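Local coordinates for protein putative xanthine dehydrogenase YAGS fad-binding subunit (Escherichia coli, PDB 5G5G) that probably serves as the molybdenum-binding subunit of a periplasmic aldehyde oxidase, carrying a dioxothiomolybdenum ion and pterin cytosine dinucleotide for aldehyde oxidation, at residues E155-K160 with T334-A339; P283-H288 with H304-G309; V320-L325 with P356-L361. One frame throughout, in Å; residues are numbered along the deposited sequence.

Contact 1 of 3, residues E155-K160 with T334-A339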
# COMPACT_ATOMS: atom_id res chain seq x y z
N GLU C 155 -11.27 -30.93 -11.07
CA GLU C 155 -11.75 -31.72 -12.23
C GLU C 155 -11.26 -31.20 -13.58
O GLU C 155 -10.79 -31.98 -14.42
CB GLU C 155 -13.29 -31.71 -12.22
CG GLU C 155 -14.01 -32.38 -13.39
CD GLU C 155 -15.41 -31.80 -13.61
OE1 GLU C 155 -16.04 -31.31 -12.63
OE2 GLU C 155 -15.88 -31.83 -14.78
N ASP C 156 -11.37 -29.89 -13.75
CA ASP C 156 -10.95 -29.22 -14.98
C ASP C 156 -9.46 -28.84 -15.05
O ASP C 156 -9.06 -28.13 -15.98
CB ASP C 156 -11.79 -27.95 -15.16
CG ASP C 156 -11.57 -26.94 -14.04
OD1 ASP C 156 -10.92 -27.31 -13.03
OD2 ASP C 156 -12.05 -25.80 -14.17
N THR C 157 -8.66 -29.22 -14.06
CA THR C 157 -7.26 -28.82 -14.01
C THR C 157 -6.38 -30.02 -13.60
O THR C 157 -5.83 -30.07 -12.50
CB THR C 157 -7.06 -27.65 -13.04
OG1 THR C 157 -8.08 -26.67 -13.25
CG2 THR C 157 -5.71 -27.04 -13.22
N PRO C 158 -6.26 -30.99 -14.49
CA PRO C 158 -5.57 -32.23 -14.12
C PRO C 158 -4.04 -32.02 -14.02
O PRO C 158 -3.52 -31.08 -14.60
CB PRO C 158 -5.94 -33.18 -15.27
CG PRO C 158 -6.08 -32.29 -16.44
CD PRO C 158 -6.75 -31.05 -15.88
N ASP C 159 -3.37 -32.85 -13.22
CA ASP C 159 -1.92 -32.71 -13.00
C ASP C 159 -1.26 -32.88 -14.35
O ASP C 159 -1.81 -33.58 -15.23
CB ASP C 159 -1.40 -33.79 -12.05
CG ASP C 159 -1.87 -33.61 -10.59
OD1 ASP C 159 -2.52 -32.57 -10.27
OD2 ASP C 159 -1.61 -34.52 -9.75
N LYS C 160 -0.06 -32.34 -14.49
CA LYS C 160 0.67 -32.48 -15.72
C LYS C 160 1.91 -33.34 -15.45
O LYS C 160 2.69 -33.02 -14.58
CB LYS C 160 1.04 -31.13 -16.24
CG LYS C 160 1.73 -31.16 -17.58
CD LYS C 160 2.35 -29.79 -17.82
CE LYS C 160 3.19 -29.78 -19.07
NZ LYS C 160 2.30 -29.80 -20.28
N THR C 334 3.52 -31.56 -12.15
CA THR C 334 2.99 -30.37 -11.53
C THR C 334 1.54 -30.59 -11.23
O THR C 334 0.85 -31.32 -11.92
CB THR C 334 3.14 -29.09 -12.41
OG1 THR C 334 2.80 -29.39 -13.76
CG2 THR C 334 4.52 -28.60 -12.46
N GLY C 335 1.07 -29.98 -10.15
CA GLY C 335 -0.30 -30.14 -9.75
C GLY C 335 -0.78 -29.09 -8.80
O GLY C 335 -0.04 -28.63 -7.93
N LEU C 336 -2.05 -28.71 -8.97
CA LEU C 336 -2.73 -27.81 -8.04
C LEU C 336 -3.69 -28.56 -7.15
O LEU C 336 -4.32 -29.55 -7.58
CB LEU C 336 -3.49 -26.67 -8.78
CG LEU C 336 -2.66 -25.71 -9.61
CD1 LEU C 336 -3.59 -24.74 -10.34
CD2 LEU C 336 -1.64 -24.99 -8.73
N ARG C 337 -3.84 -28.07 -5.93
CA ARG C 337 -4.79 -28.61 -4.97
C ARG C 337 -5.57 -27.43 -4.39
O ARG C 337 -4.97 -26.49 -3.87
CB ARG C 337 -4.05 -29.37 -3.90
CG ARG C 337 -3.10 -30.50 -4.44
CD ARG C 337 -3.88 -31.65 -4.88
NE ARG C 337 -2.97 -32.72 -5.37
CZ ARG C 337 -2.53 -32.85 -6.63
NH1 ARG C 337 -2.94 -32.03 -7.58
NH2 ARG C 337 -1.76 -33.91 -6.94
N LEU C 338 -6.90 -27.51 -4.48
CA LEU C 338 -7.75 -26.39 -4.10
C LEU C 338 -8.63 -26.76 -2.91
O LEU C 338 -9.54 -27.59 -3.04
CB LEU C 338 -8.60 -25.98 -5.33
CG LEU C 338 -9.50 -24.76 -5.08
CD1 LEU C 338 -8.77 -23.52 -4.63
CD2 LEU C 338 -10.28 -24.54 -6.35
N ALA C 339 -8.36 -26.15 -1.76
CA ALA C 339 -9.21 -26.33 -0.57
C ALA C 339 -10.37 -25.35 -0.63
O ALA C 339 -10.30 -24.32 -1.32
CB ALA C 339 -8.42 -26.09 0.70
O HOH W 1 -3.31 -30.08 -11.20
O HOH W 2 4.68 -31.00 -15.28

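Contact 2 of 3, residues P283-H288 with H304-G309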
# COMPACT_ATOMS: atom_id res chain seq x y z
N PRO C 283 -4.50 -15.42 -2.66
CA PRO C 283 -4.53 -16.57 -1.77
C PRO C 283 -3.16 -16.92 -1.25
O PRO C 283 -2.19 -16.91 -2.02
CB PRO C 283 -5.07 -17.69 -2.66
CG PRO C 283 -5.76 -16.97 -3.81
CD PRO C 283 -4.96 -15.76 -4.02
N ALA C 284 -3.11 -17.25 0.03
CA ALA C 284 -1.98 -17.92 0.62
C ALA C 284 -1.72 -19.20 -0.16
O ALA C 284 -2.66 -19.77 -0.78
CB ALA C 284 -2.24 -18.28 2.08
N THR C 285 -0.47 -19.64 -0.15
CA THR C 285 -0.10 -20.92 -0.73
C THR C 285 0.71 -21.78 0.24
O THR C 285 1.37 -21.31 1.14
CB THR C 285 0.69 -20.81 -2.08
OG1 THR C 285 2.02 -20.31 -1.83
CG2 THR C 285 -0.04 -19.89 -3.08
N LEU C 286 0.70 -23.08 -0.03
CA LEU C 286 1.53 -24.06 0.68
C LEU C 286 2.08 -24.94 -0.47
O LEU C 286 1.30 -25.58 -1.18
CB LEU C 286 0.69 -24.83 1.69
CG LEU C 286 1.37 -25.82 2.63
CD1 LEU C 286 0.43 -26.15 3.78
CD2 LEU C 286 1.80 -27.10 1.91
N GLN C 287 3.37 -24.91 -0.68
CA GLN C 287 3.97 -25.49 -1.89
C GLN C 287 5.01 -26.54 -1.54
O GLN C 287 5.84 -26.31 -0.65
CB GLN C 287 4.61 -24.41 -2.72
CG GLN C 287 3.66 -23.28 -3.13
CD GLN C 287 4.34 -22.25 -3.97
OE1 GLN C 287 4.94 -22.55 -5.02
NE2 GLN C 287 4.19 -21.04 -3.58
N HIS C 288 5.00 -27.63 -2.29
CA HIS C 288 5.95 -28.73 -2.06
C HIS C 288 6.77 -28.92 -3.34
O HIS C 288 6.20 -29.22 -4.40
CB HIS C 288 5.17 -29.98 -1.67
CG HIS C 288 6.04 -31.12 -1.26
ND1 HIS C 288 5.62 -32.43 -1.33
CD2 HIS C 288 7.31 -31.15 -0.79
CE1 HIS C 288 6.60 -33.22 -0.90
NE2 HIS C 288 7.63 -32.46 -0.56
N HIS C 304 6.35 -30.04 -8.59
CA HIS C 304 5.89 -28.86 -7.86
C HIS C 304 4.39 -29.03 -7.63
O HIS C 304 3.61 -29.16 -8.60
CB HIS C 304 6.19 -27.61 -8.65
CG HIS C 304 6.00 -26.32 -7.91
ND1 HIS C 304 6.43 -25.13 -8.44
CD2 HIS C 304 5.42 -26.03 -6.73
CE1 HIS C 304 6.15 -24.16 -7.59
NE2 HIS C 304 5.51 -24.68 -6.55
N GLU C 305 3.99 -29.11 -6.37
CA GLU C 305 2.55 -29.14 -6.03
C GLU C 305 2.26 -27.91 -5.17
O GLU C 305 3.10 -27.51 -4.38
CB GLU C 305 2.18 -30.42 -5.32
CG GLU C 305 2.34 -31.64 -6.20
CD GLU C 305 1.85 -32.92 -5.58
OE1 GLU C 305 1.80 -33.03 -4.34
OE2 GLU C 305 1.48 -33.83 -6.36
N SER C 306 1.11 -27.31 -5.38
CA SER C 306 0.69 -26.16 -4.59
C SER C 306 -0.74 -26.27 -4.12
O SER C 306 -1.63 -26.70 -4.89
CB SER C 306 0.85 -24.89 -5.42
OG SER C 306 0.63 -23.74 -4.61
N TRP C 307 -0.93 -25.95 -2.86
CA TRP C 307 -2.26 -25.88 -2.23
C TRP C 307 -2.60 -24.40 -2.00
O TRP C 307 -1.78 -23.62 -1.55
CB TRP C 307 -2.22 -26.58 -0.88
CG TRP C 307 -2.34 -28.04 -0.92
CD1 TRP C 307 -3.44 -28.78 -0.64
CD2 TRP C 307 -1.28 -28.98 -1.20
NE1 TRP C 307 -3.14 -30.14 -0.80
CE2 TRP C 307 -1.82 -30.27 -1.11
CE3 TRP C 307 0.07 -28.84 -1.55
CZ2 TRP C 307 -1.04 -31.45 -1.37
CZ3 TRP C 307 0.83 -29.98 -1.83
CH2 TRP C 307 0.28 -31.25 -1.74
N SER C 308 -3.84 -24.04 -2.30
CA SER C 308 -4.41 -22.74 -1.94
C SER C 308 -5.88 -23.00 -1.68
O SER C 308 -6.39 -24.10 -2.00
CB SER C 308 -4.23 -21.69 -3.08
OG SER C 308 -5.08 -21.99 -4.21
N GLY C 309 -6.56 -22.03 -1.12
CA GLY C 309 -7.96 -22.17 -0.82
C GLY C 309 -8.81 -21.02 -1.30
O GLY C 309 -8.30 -19.92 -1.59
O HOH W 3 -5.13 -20.07 0.15
O HOH W 4 4.50 -33.22 -3.56

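Contact 3 of 3, residues V320-L325 with P356-L361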
# COMPACT_ATOMS: atom_id res chain seq x y z
N VAL C 320 2.15 -23.32 -9.90
CA VAL C 320 3.05 -24.36 -10.44
C VAL C 320 3.32 -24.14 -11.90
O VAL C 320 4.17 -24.80 -12.46
CB VAL C 320 2.52 -25.77 -10.18
CG1 VAL C 320 2.27 -25.96 -8.70
CG2 VAL C 320 1.25 -26.04 -10.96
N GLN C 321 2.59 -23.23 -12.55
CA GLN C 321 2.74 -23.09 -14.00
C GLN C 321 4.14 -22.77 -14.45
O GLN C 321 4.61 -23.37 -15.42
CB GLN C 321 1.77 -22.06 -14.64
CG GLN C 321 2.17 -21.71 -16.10
CD GLN C 321 1.25 -20.68 -16.77
OE1 GLN C 321 0.43 -21.03 -17.63
NE2 GLN C 321 1.40 -19.42 -16.37
N GLN C 322 4.84 -21.85 -13.78
CA GLN C 322 6.17 -21.48 -14.22
C GLN C 322 7.12 -22.65 -14.18
O GLN C 322 8.06 -22.72 -14.98
CB GLN C 322 6.83 -20.36 -13.42
CG GLN C 322 7.37 -20.72 -12.06
CD GLN C 322 6.25 -20.87 -11.04
OE1 GLN C 322 5.52 -19.91 -10.79
NE2 GLN C 322 6.16 -22.03 -10.41
N SER C 323 6.85 -23.58 -13.29
CA SER C 323 7.72 -24.74 -13.16
C SER C 323 7.62 -25.69 -14.35
O SER C 323 8.45 -26.63 -14.48
CB SER C 323 7.44 -25.47 -11.85
OG SER C 323 7.68 -24.60 -10.77
N GLU C 324 6.59 -25.52 -15.17
CA GLU C 324 6.41 -26.30 -16.37
C GLU C 324 7.28 -25.80 -17.50
O GLU C 324 7.47 -26.54 -18.48
CB GLU C 324 4.95 -26.30 -16.85
CG GLU C 324 4.03 -26.89 -15.76
CD GLU C 324 2.53 -26.71 -15.96
OE1 GLU C 324 2.09 -26.07 -16.95
OE2 GLU C 324 1.78 -27.18 -15.06
N LEU C 325 7.79 -24.59 -17.40
CA LEU C 325 8.47 -23.92 -18.55
C LEU C 325 9.84 -23.34 -18.24
O LEU C 325 10.64 -23.12 -19.16
CB LEU C 325 7.58 -22.75 -19.06
CG LEU C 325 6.34 -23.21 -19.78
CD1 LEU C 325 5.36 -22.04 -20.00
CD2 LEU C 325 6.64 -23.89 -21.09
N PRO C 356 3.85 -16.02 -6.17
CA PRO C 356 4.13 -17.00 -5.10
C PRO C 356 4.85 -18.24 -5.59
O PRO C 356 5.68 -18.82 -4.84
CB PRO C 356 2.74 -17.29 -4.51
CG PRO C 356 1.79 -17.04 -5.67
CD PRO C 356 2.39 -15.88 -6.41
N GLY C 357 4.62 -18.66 -6.83
CA GLY C 357 5.32 -19.84 -7.34
C GLY C 357 6.81 -19.65 -7.37
O GLY C 357 7.56 -20.54 -6.98
N LEU C 358 7.26 -18.50 -7.89
CA LEU C 358 8.70 -18.18 -7.89
C LEU C 358 9.21 -17.86 -6.52
O LEU C 358 10.40 -18.09 -6.26
CB LEU C 358 8.98 -17.00 -8.85
CG LEU C 358 8.73 -17.37 -10.32
CD1 LEU C 358 8.58 -16.09 -11.14
CD2 LEU C 358 9.90 -18.17 -10.86
N MET C 359 8.36 -17.37 -5.62
CA MET C 359 8.80 -17.18 -4.22
C MET C 359 9.28 -18.52 -3.61
O MET C 359 10.24 -18.53 -2.84
CB MET C 359 7.71 -16.59 -3.36
CG MET C 359 7.53 -15.09 -3.55
SD MET C 359 6.02 -14.39 -2.88
CE MET C 359 6.51 -14.17 -1.18
N ALA C 360 8.66 -19.61 -4.02
CA ALA C 360 9.08 -20.97 -3.66
C ALA C 360 10.18 -21.53 -4.59
O ALA C 360 11.22 -21.97 -4.09
CB ALA C 360 7.89 -21.90 -3.61
N LEU C 361 9.91 -21.62 -5.90
CA LEU C 361 10.81 -22.27 -6.80
C LEU C 361 12.23 -21.70 -6.75
O LEU C 361 13.22 -22.46 -6.80
CB LEU C 361 10.27 -22.24 -8.26
CG LEU C 361 11.19 -22.74 -9.35
CD1 LEU C 361 11.44 -24.24 -9.11
CD2 LEU C 361 10.52 -22.51 -10.69

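Contact 1 of 3, residues E155-K160 with T334-A339
At one margin of a mixed five-stranded sheet, the short edge strand 160-162 begins where Lys160 pairs with Thr334 of strand 331-340. The two form an antiparallel hydrogen-bonded pair, Lys160 N to Thr334 O at 2.9 Å and Thr334 N to Lys160 O at 3.0 Å. Lys160 CB lies alongside Thr334 OG1 at 3.5 Å, while the lysine end leads away; Thr334 OG1 is bonded to Glu324, and water 2 bridges it to Lys160 O. One residue earlier, Asp159 meets Arg337 in an end-on, two-pronged salt bridge. Arg337 NH1 reaches the syn lone pair of Asp159 OD1 at 2.8 Å, and Arg337 NH2 meets Asp159 OD2 on its syn side at 2.9 Å, the carboxylate and guanidinium planes only 7° apart. The salt bridge joins the loop before edge strand 160-162 to strand 331-340, within the molybdopterin cofactor-binding domain. A bend at chi2 (-75°) folds the Arg337 chain toward Asp159, and NH1 also donates to Leu336 O, 2.8 Å away above that carbonyl plane. Asp159 OD1 lies 3.3 Å from Gly335 CA, where no side chain intervenes. Water 1, between the segments, accepts from Leu336 N and lies 2.8 Å from Asp159 OD1.

Contact 2 of 3, residues P283-H288 with H304-G309
Trp307 and His288, which with Leu286 bury the most surface here, meet at a ring edge: His288 CB lies 4.3 Å from Trp307 CZ3, near the indole plane. Leu286 comes to the same indole, its CD2 4.2 Å from Trp307 CE3. Trp307 CG stands anti to its carbonyl carbon (chi1 -81°), turning the CE3 edge of the indole to Leu286 O, 3.5 Å away in the ring plane. Leu286, His288 and Glu305 share this face of the sheet with Trp307. The ring is held further by Trp307 NE1 bonding to Val150 O and by a cation-pi contact with Lys147. Leu286 and Trp307 exchange two backbone bonds, with Trp307 N to Leu286 O at 2.8 Å nearly straight (173°); His288 and Glu305 form the next such pair. The imidazole of His288 turns away to Asp177. On the other face, His304 NE2 donates to Gln287 OE1 at 2.7 Å, in the carbonyl plane and on a lone pair. Amide and imidazole are nearly coplanar, 5° apart, and the amide is fixed from its other end as Gln287 NE2 donates to Pro356 O and, at 2.9 Å, to Thr285 OG1, which is also hydrogen-bonded to Thr182 OG1. Antiparallel pairing of two strands consecutive in the chain makes this a beta hairpin, strands 285-293 and 299-310, inside a mixed sheet.

Contact 3 of 3, residues V320-L325 with P356-L361
Gln322 lies against one side of helix 354-372, meeting Gly357, Leu358 and Leu361, with no hydrogen bond between the two segments. The facing residues belong to the loop between strands 299-310 and 331-340, where 321-324 take helical backbone angles, so a helix-like turn packs on a true helix of the molybdopterin-binding domain. Gln322 CG touches Leu358 CD2 at 3.8 Å and Leu361 CD2 at 3.9 Å; the glutamine and the two leucines run antiparallel alongside one another. Its chain places CG between backbone N and carbonyl carbon (chi1 76°) and then bends at chi2 (-76°), bringing the amide over Gly357. There Gln322 OE1 lies 3.5 Å from Gly357 CA, an approach that a glycine permits because no CB stands in the way. Beside it, Ser323 OG abuts Leu361 CD2 at 3.5 Å.

The second shell sets the amide's rotation: Gln322 NE2 donates to Ser323 OG at 3.0 Å, with the acceptor in the amide plane, and also bonds to Ala319 O. The serine hydroxyl is bonded in turn to His304 ND1, tying this buried polar patch to strand 299-310. Strand 429-441 also borders the turn: Phe439 touches both Gln322 and Leu325, and Asn441 touches Leu325. Within the helix, Leu361 N donates to Gly357 O at 2.8 Å, joining two of the residues that receive Gln322 and Ser323.

From the N terminus, 155-160 comes first and pairs with 334-339, closing contact 1 over 173 intervening residues. Contact 2 nests inside that loop as a local hairpin. Segment 320-325 follows contact 2 but precedes 334-339, and its partner 356-361 comes later, so contact 3 crosses contact 1 and stands in series with contact 2. Contacts 1 and 2 share one sheet, with strands 299-310 and 331-340 as neighbours joined by backbone bonds such as Arg337 N to Ser306 O. Contact 3 brings the connecting loop and helix 354-372 against this sheet: Glu324 reaches contact 1, while Ser323 and Pro356 reach contact 2.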